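Local coordinates for protein endoglucanase (Clostridium thermocellum, PDB 2C4X) that probably takes part in cellulose breakdown as a cellulosomal endoglucanase, here represented by its C-terminal PKD domain and beta-glucan-binding CBM44 module, at residues 158-161 / 162-166. The protein carries 1 engineered substitution. Sequence-based numbering, arbitrary orientation.
Sequences TIVV and PGTTM
Val161 and Thr164 close a type II beta turn with Pro162 and Gly163 at its corners, and Thr164 N donates to Val161 O over 3.3 Å in a bent bond (N-H...O 141°). Gly163 takes a positive phi, where a CB would press on the preceding carbonyl oxygen. Thr164 OG1 gives the same Val161 O a second, short bond of 2.5 Å; both donors lie some 20° from the carbonyl plane. Chi1 of -55° sets OG1 beside Thr164's own backbone N, which brings the hydroxyl round to that oxygen and to 3.4 Å from Val161 CG2. A water accepts from Val161 N at 2.9 Å and bonds weakly to Thr164 OG1. In the beta-sandwich of the CBM44 module, the turn ends the crossing from strand 148-155 of one sheet to strand 165-172 of the other. Inward, Val160 faces Thr164 obliquely, Val160 CB to Thr164 CB 3.9 Å, and Val160 CG2 meets Met166 CE (selenomethionine) tip to tip at 4.1 Å, with Met166 CG as near to Val160 CG1. Trp252 touches Val160, Thr164 and Met166, while Ile185 of strand 178-187 packs on Val160 and Met166. Gln229 bonds Ile159 N and Val160 O through its side-chain amide.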
ATOM      1  N   THR A 158      -6.195  21.290  -4.808  1.00 46.03           N
ATOM      2  CA  THR A 158      -6.606  20.015  -5.407  1.00 46.47           C
ATOM      3  C   THR A 158      -5.574  18.918  -5.108  1.00 46.20           C
ATOM      4  O   THR A 158      -4.482  18.908  -5.672  1.00 46.56           O
ATOM      5  CB  THR A 158      -6.950  20.123  -6.928  1.00 46.72           C
ATOM      6  OG1 THR A 158      -6.058  19.316  -7.702  1.00 47.76           O
ATOM      7  CG2 THR A 158      -6.922  21.575  -7.418  1.00 46.82           C
ATOM      8  N   ILE A 159      -5.922  18.014  -4.198  1.00 45.66           N
ATOM      9  CA  ILE A 159      -4.989  16.985  -3.748  1.00 45.15           C
ATOM     10  C   ILE A 159      -5.024  15.770  -4.683  1.00 44.83           C
ATOM     11  O   ILE A 159      -3.984  15.319  -5.157  1.00 44.64           O
ATOM     12  CB  ILE A 159      -5.235  16.593  -2.264  1.00 45.25           C
ATOM     13  CG1 ILE A 159      -5.233  17.850  -1.380  1.00 44.95           C
ATOM     14  CG2 ILE A 159      -4.196  15.567  -1.789  1.00 45.18           C
ATOM     15  CD1 ILE A 159      -5.707  17.635   0.051  1.00 45.18           C
ATOM     16  N   VAL A 160      -6.221  15.252  -4.950  1.00 44.42           N
ATOM     17  CA  VAL A 160      -6.400  14.106  -5.851  1.00 44.23           C
ATOM     18  C   VAL A 160      -7.494  14.369  -6.883  1.00 44.12           C
ATOM     19  O   VAL A 160      -8.418  15.143  -6.632  1.00 44.03           O
ATOM     20  CB  VAL A 160      -6.702  12.786  -5.077  1.00 44.14           C
ATOM     21  CG1 VAL A 160      -5.535  12.414  -4.188  1.00 44.58           C
ATOM     22  CG2 VAL A 160      -7.965  12.905  -4.240  1.00 43.50           C
ATOM     23  N   VAL A 161      -7.381  13.744  -8.053  1.00 44.06           N
ATOM     24  CA  VAL A 161      -8.461  13.805  -9.029  1.00 43.93           C
ATOM     25  C   VAL A 161      -9.587  12.862  -8.585  1.00 43.76           C
ATOM     26  O   VAL A 161      -9.316  11.832  -7.964  1.00 43.85           O
ATOM     27  CB  VAL A 161      -7.994  13.503 -10.496  1.00 44.08           C
ATOM     28  CG1 VAL A 161      -6.883  14.468 -10.922  1.00 44.00           C
ATOM     29  CG2 VAL A 161      -7.559  12.052 -10.665  1.00 44.00           C
ATOM     30  N   PRO A 162     -10.853  13.228  -8.870  1.00 43.60           N
ATOM     31  CA  PRO A 162     -11.980  12.338  -8.582  1.00 43.33           C
ATOM     32  C   PRO A 162     -11.784  10.927  -9.149  1.00 43.26           C
ATOM     33  O   PRO A 162     -11.312  10.766 -10.279  1.00 42.92           O
ATOM     34  CB  PRO A 162     -13.152  13.037  -9.270  1.00 43.45           C
ATOM     35  CG  PRO A 162     -12.782  14.477  -9.243  1.00 43.59           C
ATOM     36  CD  PRO A 162     -11.302  14.506  -9.459  1.00 43.58           C
ATOM     37  N   GLY A 163     -12.136   9.918  -8.356  1.00 43.19           N
ATOM     38  CA  GLY A 163     -11.967   8.518  -8.749  1.00 43.14           C
ATOM     39  C   GLY A 163     -10.752   7.849  -8.121  1.00 43.17           C
ATOM     40  O   GLY A 163     -10.604   6.631  -8.208  1.00 42.93           O
ATOM     41  N   THR A 164      -9.892   8.644  -7.484  1.00 43.09           N
ATOM     42  CA  THR A 164      -8.613   8.161  -6.934  1.00 43.12           C
ATOM     43  C   THR A 164      -8.782   7.395  -5.623  1.00 43.28           C
ATOM     44  O   THR A 164      -9.488   7.844  -4.717  1.00 43.34           O
ATOM     45  CB  THR A 164      -7.639   9.344  -6.683  1.00 43.41           C
ATOM     46  OG1 THR A 164      -7.476  10.100  -7.887  1.00 43.14           O
ATOM     47  CG2 THR A 164      -6.262   8.864  -6.179  1.00 42.34           C
ATOM     48  N   THR A 165      -8.126   6.244  -5.522  1.00 43.29           N
ATOM     49  CA  THR A 165      -8.074   5.519  -4.264  1.00 43.74           C
ATOM     50  C   THR A 165      -6.771   5.857  -3.543  1.00 44.13           C
ATOM     51  O   THR A 165      -5.682   5.638  -4.073  1.00 43.72           O
ATOM     52  CB  THR A 165      -8.215   3.999  -4.468  1.00 43.91           C
ATOM     53  OG1 THR A 165      -9.467   3.720  -5.107  1.00 44.46           O
ATOM     54  CG2 THR A 165      -8.157   3.252  -3.137  1.00 43.94           C
HETATM   55  N   MSE A 166      -6.905   6.412  -2.343  1.00 44.25           N
HETATM   56  CA  MSE A 166      -5.770   6.715  -1.478  1.00 45.59           C
HETATM   57  C   MSE A 166      -5.572   5.589  -0.474  1.00 43.93           C
HETATM   58  O   MSE A 166      -6.547   5.025   0.024  1.00 43.16           O
HETATM   59  CB  MSE A 166      -6.028   8.013  -0.708  1.00 45.18           C
HETATM   60  CG  MSE A 166      -6.038   9.281  -1.543  1.00 46.88           C
HETATM   61 SE   MSE A 166      -7.266  10.611  -0.762  1.00 52.02          SE
HETATM   62  CE  MSE A 166      -8.907   9.916  -1.600  1.00 46.14           C
TER
HETATM   63  O   HOH W   1      -4.840  12.319  -8.366  1.00 49.46           O